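Local coordinates for protein Two-component system sensor histidine kinase (Bacteroides thetaiotaomicron, PDB 3OTT) that is probably a membrane-spanning saccharide sensor with histidine kinase activity, represented here by its extracellular beta-propeller and beta-sandwich part, at residues B[65-70]-B[103-108]; B[72-77]-B[86-91]; B[111-116]-B[126-131]. One frame throughout, in Å; residues are numbered along the deposited sequence.

Contact 1. Residues B[65-70]-B[103-108]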
ATOM      1  N   ILE B  65      28.022 -22.107   5.125  1.00 14.06           N
ATOM      2  CA  ILE B  65      26.660 -21.676   5.047  1.00 14.35           C
ATOM      3  C   ILE B  65      26.168 -21.877   3.603  1.00 15.48           C
ATOM      4  O   ILE B  65      26.842 -21.464   2.660  1.00 15.56           O
ATOM      5  CB  ILE B  65      26.573 -20.158   5.338  1.00 13.72           C
ATOM      6  CG1 ILE B  65      27.347 -19.776   6.614  1.00 15.96           C
ATOM      7  CG2 ILE B  65      25.087 -19.646   5.416  1.00 10.74           C
ATOM      8  CD1 ILE B  65      26.789 -20.393   7.854  1.00 14.20           C
ATOM      9  N   TYR B  66      24.991 -22.460   3.408  1.00 14.99           N
ATOM     10  CA  TYR B  66      24.534 -22.686   2.018  1.00 14.55           C
ATOM     11  C   TYR B  66      23.454 -21.738   1.571  1.00 15.03           C
ATOM     12  O   TYR B  66      23.255 -21.559   0.370  1.00 16.02           O
ATOM     13  CB  TYR B  66      24.065 -24.119   1.852  1.00 14.02           C
ATOM     14  CG  TYR B  66      25.179 -25.119   2.074  1.00 12.25           C
ATOM     15  CD1 TYR B  66      25.986 -25.550   0.999  1.00 10.96           C
ATOM     16  CD2 TYR B  66      25.399 -25.669   3.365  1.00 13.05           C
ATOM     17  CE1 TYR B  66      27.024 -26.488   1.191  1.00 14.05           C
ATOM     18  CE2 TYR B  66      26.480 -26.626   3.591  1.00 16.74           C
ATOM     19  CZ  TYR B  66      27.277 -27.005   2.492  1.00 16.44           C
ATOM     20  OH  TYR B  66      28.267 -27.926   2.673  1.00 20.32           O
ATOM     21  N   CYS B  67      22.743 -21.153   2.534  1.00 15.30           N
ATOM     22  CA  CYS B  67      21.585 -20.352   2.239  1.00 16.86           C
ATOM     23  C   CYS B  67      21.197 -19.694   3.550  1.00 17.00           C
ATOM     24  O   CYS B  67      21.672 -20.125   4.599  1.00 17.83           O
ATOM     25  CB  CYS B  67      20.432 -21.235   1.752  1.00 16.59           C
ATOM     26  SG  CYS B  67      19.805 -22.349   3.024  1.00 17.03           S
ATOM     27  N   GLY B  68      20.346 -18.677   3.476  1.00 15.50           N
ATOM     28  CA  GLY B  68      19.842 -18.011   4.659  1.00 16.06           C
ATOM     29  C   GLY B  68      18.570 -17.256   4.385  1.00 15.74           C
ATOM     30  O   GLY B  68      18.310 -16.928   3.253  1.00 16.25           O
ATOM     31  N   VAL B  69      17.769 -17.012   5.426  1.00 15.30           N
ATOM     32  CA  VAL B  69      16.703 -16.038   5.391  1.00 14.75           C
ATOM     33  C   VAL B  69      16.634 -15.310   6.725  1.00 15.07           C
ATOM     34  O   VAL B  69      17.069 -15.850   7.735  1.00 14.01           O
ATOM     35  CB  VAL B  69      15.275 -16.644   5.171  1.00 16.11           C
ATOM     36  CG1 VAL B  69      15.117 -17.047   3.785  1.00 18.81           C
ATOM     37  CG2 VAL B  69      14.973 -17.767   6.135  1.00 12.34           C
ATOM     38  N   ILE B  70      16.059 -14.110   6.717  1.00 13.65           N
ATOM     39  CA  ILE B  70      15.867 -13.351   7.930  1.00 15.76           C
ATOM     40  C   ILE B  70      14.453 -13.671   8.474  1.00 17.38           C
ATOM     41  O   ILE B  70      13.473 -13.594   7.715  1.00 17.11           O
ATOM     42  CB  ILE B  70      16.049 -11.849   7.640  1.00 15.80           C
ATOM     43  CG1 ILE B  70      17.507 -11.566   7.230  1.00 16.84           C
ATOM     44  CG2 ILE B  70      15.611 -11.000   8.830  1.00 16.41           C
ATOM     45  CD1 ILE B  70      17.803 -10.048   6.929  1.00 17.62           C
ATOM     46  N   THR B 103      19.612 -32.280   8.648  1.00 22.22           N
ATOM     47  CA  THR B 103      20.958 -31.948   8.250  1.00 20.49           C
ATOM     48  C   THR B 103      21.037 -31.481   6.773  1.00 19.84           C
ATOM     49  O   THR B 103      20.090 -31.674   6.000  1.00 18.23           O
ATOM     50  CB  THR B 103      21.863 -33.219   8.445  1.00 22.71           C
ATOM     51  OG1 THR B 103      21.391 -34.288   7.612  1.00 22.00           O
ATOM     52  CG2 THR B 103      21.893 -33.697   9.940  1.00 19.35           C
ATOM     53  N   ASP B 104      22.154 -30.856   6.381  1.00 18.08           N
ATOM     54  CA  ASP B 104      22.436 -30.616   4.938  1.00 17.49           C
ATOM     55  C   ASP B 104      21.335 -29.814   4.212  1.00 16.18           C
ATOM     56  O   ASP B 104      20.858 -30.206   3.115  1.00 15.44           O
ATOM     57  CB  ASP B 104      22.673 -31.957   4.206  1.00 17.80           C
ATOM     58  CG  ASP B 104      23.756 -32.808   4.881  1.00 23.94           C
ATOM     59  OD1 ASP B 104      24.865 -32.246   5.202  1.00 26.18           O
ATOM     60  OD2 ASP B 104      23.508 -34.033   5.113  1.00 27.75           O
ATOM     61  N   VAL B 105      20.916 -28.722   4.847  1.00 14.43           N
ATOM     62  CA  VAL B 105      20.014 -27.771   4.272  1.00 12.29           C
ATOM     63  C   VAL B 105      20.733 -26.968   3.165  1.00 13.66           C
ATOM     64  O   VAL B 105      21.931 -26.510   3.331  1.00 11.88           O
ATOM     65  CB  VAL B 105      19.506 -26.855   5.369  1.00 12.98           C
ATOM     66  CG1 VAL B 105      18.716 -25.699   4.819  1.00  9.07           C
ATOM     67  CG2 VAL B 105      18.651 -27.669   6.389  1.00 13.20           C
ATOM     68  N   ARG B 106      19.982 -26.719   2.091  1.00 12.37           N
ATOM     69  CA  ARG B 106      20.543 -26.145   0.886  1.00 14.76           C
ATOM     70  C   ARG B 106      19.705 -24.963   0.445  1.00 15.59           C
ATOM     71  O   ARG B 106      20.200 -24.086  -0.243  1.00 17.41           O
ATOM     72  CB  ARG B 106      20.597 -27.170  -0.251  1.00 15.50           C
ATOM     73  CG  ARG B 106      21.664 -28.225  -0.144  1.00 17.55           C
ATOM     74  CD  ARG B 106      23.080 -27.623  -0.342  1.00 17.34           C
ATOM     75  NE  ARG B 106      24.116 -28.656  -0.177  1.00 14.08           N
ATOM     76  CZ  ARG B 106      24.517 -29.103   1.012  1.00 17.91           C
ATOM     77  NH1 ARG B 106      23.956 -28.625   2.129  1.00 17.02           N
ATOM     78  NH2 ARG B 106      25.494 -30.011   1.099  1.00 16.57           N
ATOM     79  N   THR B 107      18.441 -24.897   0.849  1.00 15.80           N
ATOM     80  CA  THR B 107      17.577 -23.842   0.346  1.00 15.32           C
ATOM     81  C   THR B 107      16.461 -23.585   1.311  1.00 15.50           C
ATOM     82  O   THR B 107      16.008 -24.515   2.015  1.00 15.33           O
ATOM     83  CB  THR B 107      16.992 -24.211  -1.094  1.00 16.47           C
ATOM     84  OG1 THR B 107      16.096 -23.183  -1.503  1.00 17.66           O
ATOM     85  CG2 THR B 107      16.108 -25.557  -1.048  1.00 17.32           C
ATOM     86  N   MET B 108      15.991 -22.338   1.372  1.00 16.02           N
ATOM     87  CA  MET B 108      14.924 -21.937   2.342  1.00 15.95           C
ATOM     88  C   MET B 108      14.002 -20.925   1.703  1.00 15.09           C
ATOM     89  O   MET B 108      14.467 -20.147   0.904  1.00 15.36           O
ATOM     90  CB  MET B 108      15.498 -21.305   3.587  1.00 16.34           C
ATOM     91  CG  MET B 108      16.376 -22.220   4.439  1.00 22.32           C
ATOM     92  SD  MET B 108      17.028 -21.539   6.057  1.00 30.75           S
ATOM     93  CE  MET B 108      18.068 -20.321   5.542  1.00 26.04           C
TER
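The guanidinium of R106 lies flat on the ring of Y66, the two planes 9° apart and R106 CZ 3.7 Å from the centroid of the Y66 ring, which makes a cation-pi stack. Both side chains run the same way, and R106 NH1 is the nitrogen over the middle of the ring. The R106 CB itself points away from 65-70; the chain gets back to the ring by turning at chi2. One bond inside its own segment steadies the guanidinium: R106 NH1 donates to V105 O at 3.2 Å, in the plane of the guanidinium but from above the carbonyl plane. At the other end of the ring, the Y66 hydroxyl is hydrogen-bonded to D81. This is the solvent side of the contact, with both Y66 and R106 partly exposed.

The buried side is tightly packed and centres on the thiol of C67. With chi1 at 66°, SG sits between the backbone N and the carbonyl carbon and is directed at the other strand. C67 SG lies 3.6 Å from T107 N and also touches M108 CG and V105 CG1. M108 bends at chi3 toward G68 and V69, although its methyl is modelled too close to G68 for its exact place to be trusted. V69 packs on L115 and M108 on L117, both of strand 114-119.

The axes of strands 67-70 and 105-108 come within 6.1 Å, crossing at 38°, with a classic beta bulge at R106 and T107 against strand 114-119. They are the first strands of consecutive propeller blades and exchange no hydrogen bonds. The blades are therefore joined here by sulfur and aliphatic packing inside and by a charged group stacked on an aromatic ring at the more open end.

Contact 2. Residues B[72-77]-B[86-91]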
ATOM      1  N   ASP B  72      11.634 -12.945  11.817  1.00 17.80           N
ATOM      2  CA  ASP B  72      11.173 -12.063  12.920  1.00 18.72           C
ATOM      3  C   ASP B  72      11.963 -10.746  13.047  1.00 18.34           C
ATOM      4  O   ASP B  72      12.018 -10.185  14.114  1.00 17.75           O
ATOM      5  CB  ASP B  72      11.097 -12.821  14.278  1.00 19.21           C
ATOM      6  CG  ASP B  72      10.152 -14.068  14.238  1.00 22.27           C
ATOM      7  OD1 ASP B  72       9.350 -14.188  13.258  1.00 22.38           O
ATOM      8  OD2 ASP B  72      10.211 -14.918  15.185  1.00 21.12           O
ATOM      9  N   ASN B  73      12.568 -10.276  11.951  1.00 17.85           N
ATOM     10  CA  ASN B  73      13.317  -9.017  11.955  1.00 18.92           C
ATOM     11  C   ASN B  73      14.438  -9.068  13.020  1.00 19.33           C
ATOM     12  O   ASN B  73      14.806  -8.039  13.603  1.00 19.67           O
ATOM     13  CB  ASN B  73      12.354  -7.875  12.289  1.00 19.59           C
ATOM     14  CG  ASN B  73      12.842  -6.506  11.796  1.00 22.44           C
ATOM     15  OD1 ASN B  73      13.654  -6.385  10.873  1.00 24.17           O
ATOM     16  ND2 ASN B  73      12.330  -5.458  12.427  1.00 25.06           N
ATOM     17  N   THR B  74      14.920 -10.271  13.347  1.00 17.63           N
ATOM     18  CA  THR B  74      15.973 -10.364  14.319  1.00 16.47           C
ATOM     19  C   THR B  74      16.900 -11.554  14.158  1.00 17.01           C
ATOM     20  O   THR B  74      17.985 -11.533  14.733  1.00 17.35           O
ATOM     21  CB  THR B  74      15.473 -10.244  15.792  1.00 17.20           C
ATOM     22  OG1 THR B  74      16.604 -10.067  16.646  1.00 18.62           O
ATOM     23  CG2 THR B  74      14.696 -11.488  16.274  1.00 13.01           C
ATOM     24  N   TYR B  75      16.497 -12.597  13.419  1.00 16.81           N
ATOM     25  CA  TYR B  75      17.382 -13.790  13.270  1.00 16.82           C
ATOM     26  C   TYR B  75      17.890 -14.000  11.851  1.00 17.08           C
ATOM     27  O   TYR B  75      17.224 -13.684  10.879  1.00 19.96           O
ATOM     28  CB  TYR B  75      16.699 -15.103  13.714  1.00 16.64           C
ATOM     29  CG  TYR B  75      16.045 -15.073  15.081  1.00 16.69           C
ATOM     30  CD1 TYR B  75      16.814 -15.143  16.266  1.00 17.12           C
ATOM     31  CD2 TYR B  75      14.661 -15.001  15.203  1.00 17.65           C
ATOM     32  CE1 TYR B  75      16.201 -15.084  17.523  1.00 15.60           C
ATOM     33  CE2 TYR B  75      14.038 -14.925  16.466  1.00 16.51           C
ATOM     34  CZ  TYR B  75      14.805 -14.972  17.600  1.00 17.03           C
ATOM     35  OH  TYR B  75      14.119 -14.946  18.803  1.00 20.81           O
ATOM     36  N   LEU B  76      19.063 -14.553  11.724  1.00 16.51           N
ATOM     37  CA  LEU B  76      19.502 -15.092  10.446  1.00 17.85           C
ATOM     38  C   LEU B  76      19.438 -16.598  10.625  1.00 16.80           C
ATOM     39  O   LEU B  76      20.156 -17.114  11.502  1.00 17.93           O
ATOM     40  CB  LEU B  76      20.945 -14.655  10.101  1.00 16.85           C
ATOM     41  CG  LEU B  76      21.236 -13.289   9.463  1.00 21.46           C
ATOM     42  CD1 LEU B  76      20.243 -12.214   9.803  1.00 20.23           C
ATOM     43  CD2 LEU B  76      22.620 -12.807   9.851  1.00 23.59           C
ATOM     44  N   TYR B  77      18.515 -17.254   9.913  1.00 15.18           N
ATOM     45  CA  TYR B  77      18.438 -18.712   9.817  1.00 16.18           C
ATOM     46  C   TYR B  77      19.300 -19.094   8.632  1.00 15.55           C
ATOM     47  O   TYR B  77      19.062 -18.647   7.501  1.00 16.12           O
ATOM     48  CB  TYR B  77      16.961 -19.211   9.568  1.00 16.10           C
ATOM     49  CG  TYR B  77      16.105 -19.351  10.813  1.00 15.59           C
ATOM     50  CD1 TYR B  77      16.138 -18.376  11.821  1.00 17.56           C
ATOM     51  CD2 TYR B  77      15.251 -20.438  10.968  1.00 14.76           C
ATOM     52  CE1 TYR B  77      15.365 -18.510  12.998  1.00 18.82           C
ATOM     53  CE2 TYR B  77      14.438 -20.591  12.093  1.00 17.72           C
ATOM     54  CZ  TYR B  77      14.505 -19.631  13.126  1.00 23.60           C
ATOM     55  OH  TYR B  77      13.718 -19.789  14.268  1.00 23.58           O
ATOM     56  N   VAL B  86      21.130 -20.668  13.828  1.00 16.18           N
ATOM     57  CA  VAL B  86      20.334 -19.497  14.064  1.00 15.57           C
ATOM     58  C   VAL B  86      21.120 -18.349  14.758  1.00 16.53           C
ATOM     59  O   VAL B  86      21.589 -18.487  15.907  1.00 19.42           O
ATOM     60  CB  VAL B  86      19.068 -19.855  14.833  1.00 14.99           C
ATOM     61  CG1 VAL B  86      18.292 -18.606  15.197  1.00 13.93           C
ATOM     62  CG2 VAL B  86      18.206 -20.809  13.992  1.00 11.93           C
ATOM     63  N   TYR B  87      21.213 -17.203  14.099  1.00 15.28           N
ATOM     64  CA  TYR B  87      22.004 -16.128  14.646  1.00 14.96           C
ATOM     65  C   TYR B  87      21.114 -14.932  14.969  1.00 14.71           C
ATOM     66  O   TYR B  87      20.405 -14.400  14.101  1.00 13.31           O
ATOM     67  CB  TYR B  87      23.162 -15.762  13.673  1.00 13.92           C
ATOM     68  CG  TYR B  87      24.017 -14.590  14.121  1.00 13.33           C
ATOM     69  CD1 TYR B  87      24.931 -14.714  15.207  1.00 18.43           C
ATOM     70  CD2 TYR B  87      23.942 -13.385  13.474  1.00 15.26           C
ATOM     71  CE1 TYR B  87      25.718 -13.626  15.631  1.00 16.16           C
ATOM     72  CE2 TYR B  87      24.752 -12.280  13.862  1.00 16.92           C
ATOM     73  CZ  TYR B  87      25.617 -12.423  14.934  1.00 17.55           C
ATOM     74  OH  TYR B  87      26.378 -11.356  15.290  1.00 21.42           O
ATOM     75  N   ASN B  88      21.108 -14.533  16.228  1.00 14.79           N
ATOM     76  CA  ASN B  88      20.379 -13.303  16.601  1.00 14.94           C
ATOM     77  C   ASN B  88      21.265 -12.097  16.321  1.00 14.15           C
ATOM     78  O   ASN B  88      22.173 -11.843  17.050  1.00 14.53           O
ATOM     79  CB  ASN B  88      19.891 -13.356  18.069  1.00 15.18           C
ATOM     80  CG  ASN B  88      19.062 -12.132  18.470  1.00 16.01           C
ATOM     81  OD1 ASN B  88      19.171 -11.077  17.859  1.00 15.94           O
ATOM     82  ND2 ASN B  88      18.229 -12.277  19.520  1.00 16.02           N
ATOM     83  N   TYR B  89      21.001 -11.361  15.259  1.00 14.14           N
ATOM     84  CA  TYR B  89      21.914 -10.316  14.880  1.00 14.63           C
ATOM     85  C   TYR B  89      21.756  -9.035  15.733  1.00 15.80           C
ATOM     86  O   TYR B  89      22.659  -8.174  15.758  1.00 16.59           O
ATOM     87  CB  TYR B  89      21.785 -10.039  13.376  1.00 14.22           C
ATOM     88  CG  TYR B  89      20.527  -9.274  12.941  1.00 13.82           C
ATOM     89  CD1 TYR B  89      20.433  -7.887  13.069  1.00 10.97           C
ATOM     90  CD2 TYR B  89      19.434  -9.958  12.408  1.00 12.12           C
ATOM     91  CE1 TYR B  89      19.292  -7.189  12.624  1.00 14.77           C
ATOM     92  CE2 TYR B  89      18.271  -9.272  11.969  1.00 12.88           C
ATOM     93  CZ  TYR B  89      18.200  -7.918  12.103  1.00 13.49           C
ATOM     94  OH  TYR B  89      17.072  -7.297  11.664  1.00 17.86           O
ATOM     95  N   ARG B  90      20.643  -8.908  16.451  1.00 15.50           N
ATOM     96  CA  ARG B  90      20.481  -7.740  17.318  1.00 16.93           C
ATOM     97  C   ARG B  90      21.214  -8.007  18.622  1.00 17.65           C
ATOM     98  O   ARG B  90      21.896  -7.141  19.141  1.00 18.06           O
ATOM     99  CB  ARG B  90      19.010  -7.401  17.643  1.00 15.75           C
ATOM    100  CG  ARG B  90      18.285  -6.855  16.455  1.00 16.93           C
ATOM    101  CD  ARG B  90      16.811  -6.591  16.780  1.00 17.75           C
ATOM    102  NE  ARG B  90      16.154  -6.290  15.498  1.00 22.66           N
ATOM    103  CZ  ARG B  90      16.068  -5.078  14.971  1.00 25.44           C
ATOM    104  NH1 ARG B  90      16.558  -4.021  15.653  1.00 26.79           N
ATOM    105  NH2 ARG B  90      15.462  -4.914  13.798  1.00 22.99           N
ATOM    106  N   ALA B  91      21.065  -9.193  19.161  1.00 17.95           N
ATOM    107  CA  ALA B  91      21.777  -9.499  20.395  1.00 19.59           C
ATOM    108  C   ALA B  91      23.241  -9.896  20.125  1.00 20.80           C
ATOM    109  O   ALA B  91      24.067  -9.834  21.016  1.00 22.08           O
ATOM    110  CB  ALA B  91      21.035 -10.603  21.222  1.00 18.53           C
TER
HETATM  111  O   HOH W   1      16.350  -9.644  19.686  1.00 15.10           O
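Strands 75-77 and 86-88 run antiparallel at 164°, with L76 and Y87 as the hydrogen-bonded pair (L76 N to Y87 O 2.7 Å, Y87 N to L76 O 2.8 Å) between the non-hydrogen-bonded pairs Y75-N88 and Y77-V86. On the face that carries Y75, Y77 and V86, the valine does the packing. V86 CG2 stands over the middle of the Y77 ring, 3.8 Å from its centroid, in a CH-pi contact. V86 CG1, anti to the backbone N (chi1 175°), fits between Y77 CE1 and Y75 CD1. On the other face L76 and Y87 lie side by side, and L76 CD1 comes within 3.5 Å of Y89 CD2, the two side chains crossing at about a right angle.

Beyond the ladder, where T74 and Y75 form a classic bulge against strand 67-71, the contact turns polar. R90 grips N73 O side-on with two nitrogens, NE at 2.9 Å and NH2 at 3.2 Å, and the oxygen lies in the guanidinium plane. Y89 N donates to T74 O. N88 OD1 takes the backbone N-H groups of R90 and A91, closing an Asx turn, while a water links N88 ND2 with T74 OG1. N88 ND2 also bonds to E95, and the Y75 hydroxyl reaches H372 of the second subunit.

The hairpin of this blade is thus held at its open end by one further backbone bond and by side chains: an arginine satisfies a loop carbonyl twice, and an asparagine holds the chain turning away at 89-91.

Contact 3. Residues B[111-116]-B[126-131]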
ATOM      1  N   GLN B 111       6.775 -18.724   3.584  1.00 13.54           N
ATOM      2  CA  GLN B 111       5.439 -18.643   3.082  1.00 14.66           C
ATOM      3  C   GLN B 111       4.597 -18.200   4.265  1.00 16.25           C
ATOM      4  O   GLN B 111       4.171 -19.020   5.041  1.00 15.94           O
ATOM      5  CB  GLN B 111       4.953 -20.008   2.528  1.00 16.05           C
ATOM      6  CG  GLN B 111       3.618 -19.899   1.743  1.00 16.30           C
ATOM      7  CD  GLN B 111       3.040 -21.221   1.384  1.00 19.01           C
ATOM      8  OE1 GLN B 111       3.418 -22.256   1.934  1.00 23.12           O
ATOM      9  NE2 GLN B 111       2.146 -21.216   0.424  1.00 20.41           N
ATOM     10  N   GLY B 112       4.411 -16.881   4.436  1.00 17.50           N
ATOM     11  CA  GLY B 112       3.656 -16.387   5.559  1.00 18.31           C
ATOM     12  C   GLY B 112       4.466 -16.719   6.790  1.00 19.06           C
ATOM     13  O   GLY B 112       5.613 -16.271   6.909  1.00 20.46           O
ATOM     14  N   ASP B 113       3.917 -17.516   7.694  1.00 19.17           N
ATOM     15  CA  ASP B 113       4.647 -17.833   8.926  1.00 19.66           C
ATOM     16  C   ASP B 113       5.104 -19.271   8.947  1.00 19.01           C
ATOM     17  O   ASP B 113       5.241 -19.858   9.978  1.00 18.87           O
ATOM     18  CB  ASP B 113       3.757 -17.553  10.102  1.00 21.46           C
ATOM     19  CG  ASP B 113       4.538 -17.144  11.347  1.00 22.64           C
ATOM     20  OD1 ASP B 113       5.587 -16.519  11.222  1.00 27.05           O
ATOM     21  OD2 ASP B 113       4.066 -17.440  12.451  1.00 25.65           O
ATOM     22  N   THR B 114       5.301 -19.837   7.756  1.00 19.09           N
ATOM     23  CA  THR B 114       5.846 -21.140   7.572  1.00 19.11           C
ATOM     24  C   THR B 114       7.144 -21.038   6.759  1.00 18.16           C
ATOM     25  O   THR B 114       7.136 -20.440   5.680  1.00 17.74           O
ATOM     26  CB  THR B 114       4.856 -22.014   6.821  1.00 19.11           C
ATOM     27  OG1 THR B 114       3.698 -22.188   7.636  1.00 21.73           O
ATOM     28  CG2 THR B 114       5.440 -23.346   6.626  1.00 21.27           C
ATOM     29  N   LEU B 115       8.219 -21.665   7.252  1.00 16.43           N
ATOM     30  CA  LEU B 115       9.496 -21.728   6.538  1.00 15.82           C
ATOM     31  C   LEU B 115       9.680 -23.112   5.883  1.00 16.12           C
ATOM     32  O   LEU B 115       9.686 -24.137   6.574  1.00 14.93           O
ATOM     33  CB  LEU B 115      10.647 -21.472   7.511  1.00 15.52           C
ATOM     34  CG  LEU B 115      12.087 -21.380   6.972  1.00 16.99           C
ATOM     35  CD1 LEU B 115      12.290 -20.201   6.000  1.00 15.20           C
ATOM     36  CD2 LEU B 115      13.118 -21.333   8.043  1.00 15.85           C
ATOM     37  N   TRP B 116       9.818 -23.111   4.550  1.00 15.54           N
ATOM     38  CA  TRP B 116      10.117 -24.270   3.752  1.00 15.74           C
ATOM     39  C   TRP B 116      11.652 -24.502   3.755  1.00 16.68           C
ATOM     40  O   TRP B 116      12.423 -23.565   3.534  1.00 17.61           O
ATOM     41  CB  TRP B 116       9.636 -24.062   2.298  1.00 14.90           C
ATOM     42  CG  TRP B 116       8.131 -24.160   2.095  1.00 15.80           C
ATOM     43  CD1 TRP B 116       7.204 -23.167   2.315  1.00 12.99           C
ATOM     44  CD2 TRP B 116       7.380 -25.320   1.672  1.00 13.36           C
ATOM     45  NE1 TRP B 116       5.939 -23.629   2.045  1.00 16.12           N
ATOM     46  CE2 TRP B 116       6.011 -24.933   1.621  1.00 17.17           C
ATOM     47  CE3 TRP B 116       7.728 -26.611   1.277  1.00 16.60           C
ATOM     48  CZ2 TRP B 116       4.977 -25.819   1.225  1.00 13.25           C
ATOM     49  CZ3 TRP B 116       6.686 -27.521   0.893  1.00 13.10           C
ATOM     50  CH2 TRP B 116       5.329 -27.095   0.869  1.00 15.37           C
ATOM     51  N   TYR B 126       8.472 -25.780   8.325  1.00 14.54           N
ATOM     52  CA  TYR B 126       8.673 -25.391   9.710  1.00 15.53           C
ATOM     53  C   TYR B 126       7.797 -24.209  10.066  1.00 15.89           C
ATOM     54  O   TYR B 126       7.982 -23.120   9.544  1.00 16.11           O
ATOM     55  CB  TYR B 126      10.135 -25.044   9.966  1.00 15.41           C
ATOM     56  CG  TYR B 126      10.470 -24.802  11.430  1.00 21.45           C
ATOM     57  CD1 TYR B 126      10.112 -25.741  12.421  1.00 23.45           C
ATOM     58  CD2 TYR B 126      11.133 -23.634  11.838  1.00 21.57           C
ATOM     59  CE1 TYR B 126      10.445 -25.555  13.780  1.00 23.95           C
ATOM     60  CE2 TYR B 126      11.461 -23.429  13.192  1.00 22.77           C
ATOM     61  CZ  TYR B 126      11.119 -24.382  14.154  1.00 25.29           C
ATOM     62  OH  TYR B 126      11.436 -24.166  15.491  1.00 24.19           O
ATOM     63  N   GLN B 127       6.871 -24.440  10.981  1.00 15.81           N
ATOM     64  CA  GLN B 127       5.843 -23.514  11.295  1.00 17.51           C
ATOM     65  C   GLN B 127       6.378 -22.691  12.465  1.00 16.56           C
ATOM     66  O   GLN B 127       6.736 -23.224  13.458  1.00 17.90           O
ATOM     67  CB  GLN B 127       4.499 -24.254  11.569  1.00 17.80           C
ATOM     68  CG  GLN B 127       3.205 -23.435  11.253  1.00 19.00           C
ATOM     69  CD  GLN B 127       3.040 -22.137  12.149  1.00 23.46           C
ATOM     70  OE1 GLN B 127       3.224 -22.162  13.358  1.00 22.64           O
ATOM     71  NE2 GLN B 127       2.627 -21.038  11.524  1.00 25.25           N
ATOM     72  N   LEU B 128       6.495 -21.388  12.312  1.00 17.14           N
ATOM     73  CA  LEU B 128       7.354 -20.617  13.238  1.00 17.20           C
ATOM     74  C   LEU B 128       6.697 -20.375  14.573  1.00 17.72           C
ATOM     75  O   LEU B 128       7.400 -20.150  15.550  1.00 18.43           O
ATOM     76  CB  LEU B 128       7.779 -19.293  12.622  1.00 15.76           C
ATOM     77  CG  LEU B 128       8.642 -19.429  11.349  1.00 18.50           C
ATOM     78  CD1 LEU B 128       8.781 -18.059  10.685  1.00 14.79           C
ATOM     79  CD2 LEU B 128      10.056 -20.031  11.655  1.00 15.42           C
ATOM     80  N   GLN B 129       5.364 -20.404  14.627  1.00 17.15           N
ATOM     81  CA  GLN B 129       4.696 -20.267  15.906  1.00 18.18           C
ATOM     82  C   GLN B 129       4.659 -21.587  16.668  1.00 19.97           C
ATOM     83  O   GLN B 129       5.062 -21.660  17.829  1.00 18.36           O
ATOM     84  CB  GLN B 129       3.266 -19.755  15.746  1.00 17.38           C
ATOM     85  CG  GLN B 129       2.655 -19.331  17.061  1.00 15.97           C
ATOM     86  CD  GLN B 129       3.096 -17.879  17.479  1.00 18.24           C
ATOM     87  OE1 GLN B 129       4.046 -17.311  16.930  1.00 18.16           O
ATOM     88  NE2 GLN B 129       2.366 -17.285  18.395  1.00 15.40           N
ATOM     89  N   SER B 130       4.138 -22.650  16.025  1.00 21.48           N
ATOM     90  CA  SER B 130       3.969 -23.926  16.733  1.00 22.43           C
ATOM     91  C   SER B 130       5.329 -24.647  16.832  1.00 22.36           C
ATOM     92  O   SER B 130       5.483 -25.551  17.605  1.00 23.03           O
ATOM     93  CB  SER B 130       2.953 -24.810  15.993  1.00 23.55           C
ATOM     94  OG  SER B 130       3.407 -25.096  14.647  1.00 23.32           O
ATOM     95  N   ARG B 131       6.298 -24.243  16.011  1.00 23.16           N
ATOM     96  CA  ARG B 131       7.566 -24.955  15.898  1.00 24.29           C
ATOM     97  C   ARG B 131       7.389 -26.419  15.367  1.00 24.41           C
ATOM     98  O   ARG B 131       8.222 -27.312  15.610  1.00 23.82           O
ATOM     99  CB  ARG B 131       8.398 -24.811  17.212  1.00 24.63           C
ATOM    100  CG  ARG B 131       8.760 -23.292  17.572  1.00 31.69           C
ATOM    101  CD  ARG B 131       9.755 -23.052  18.819  1.00 39.81           C
ATOM    102  NE  ARG B 131      10.754 -21.977  18.536  1.00 48.36           N
ATOM    103  CZ  ARG B 131      10.844 -20.748  19.112  1.00 50.81           C
ATOM    104  NH1 ARG B 131      10.013 -20.350  20.099  1.00 50.80           N
ATOM    105  NH2 ARG B 131      11.815 -19.903  18.708  1.00 48.26           N
TER
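D113, in a type II' turn from Q111 to T114 in which G112 takes a positive phi of 67°, meets L128 and Q127. Before it, Q111 OE1 accepts from W116 NE1 at 2.9 Å, in the plane of the indole, so the turn is tied to its own strand. D113 O receives L128 N at 3.1 Å, almost straight at 172°. The D113 carboxylate leans over L128, OD1 lying 3.6 Å from L128 CD1, and is held by R374 and Y327 of the second subunit. T114 pairs with Q127 without hydrogen bonds, their side chains crossing at about a right angle. Q127 bends at chi2 (-63°), so that its OE1 accepts from S130 N at 2.9 Å while NE2 bonds to Y327 of the second subunit. With an alanine here, S130 N would probably be left without its acceptor and Y327 with one partner fewer, freeing the bend at 128-130 to shift. L115 and Y126 form the hydrogen-bonded pair: L115 N to Y126 O and Y126 N to L115 O are both 2.7 Å. The L115 and L128 side chains turn to V69 and I71 of the preceding blade.

Within one short hairpin end, then, leucines serve the seam between blades, while the carboxylate of D113 and the amides of Q127 and Q129 bond to the second subunit.

In the fold
All three contacts lie in two consecutive four-stranded blades of the beta-propeller, their centres 14 to 15 Å apart. Contact 2 is the hairpin of strands 75-79 and 84-88 in the first blade, contact 3 that of strands 114-119 and 122-127 in the next. Contact 1 joins the blades through their opening strands, 67-71 and 105-111. Along the chain, contact 2 is nested in the loop closed by contact 1, and contact 3 follows both. Y77 of contact 2 packs on L115 and Y126 of contact 3, so the blade seam continues outward. R374 of the second subunit forms salt bridges with both D72 and D113, binding the two hairpin ends to one partner.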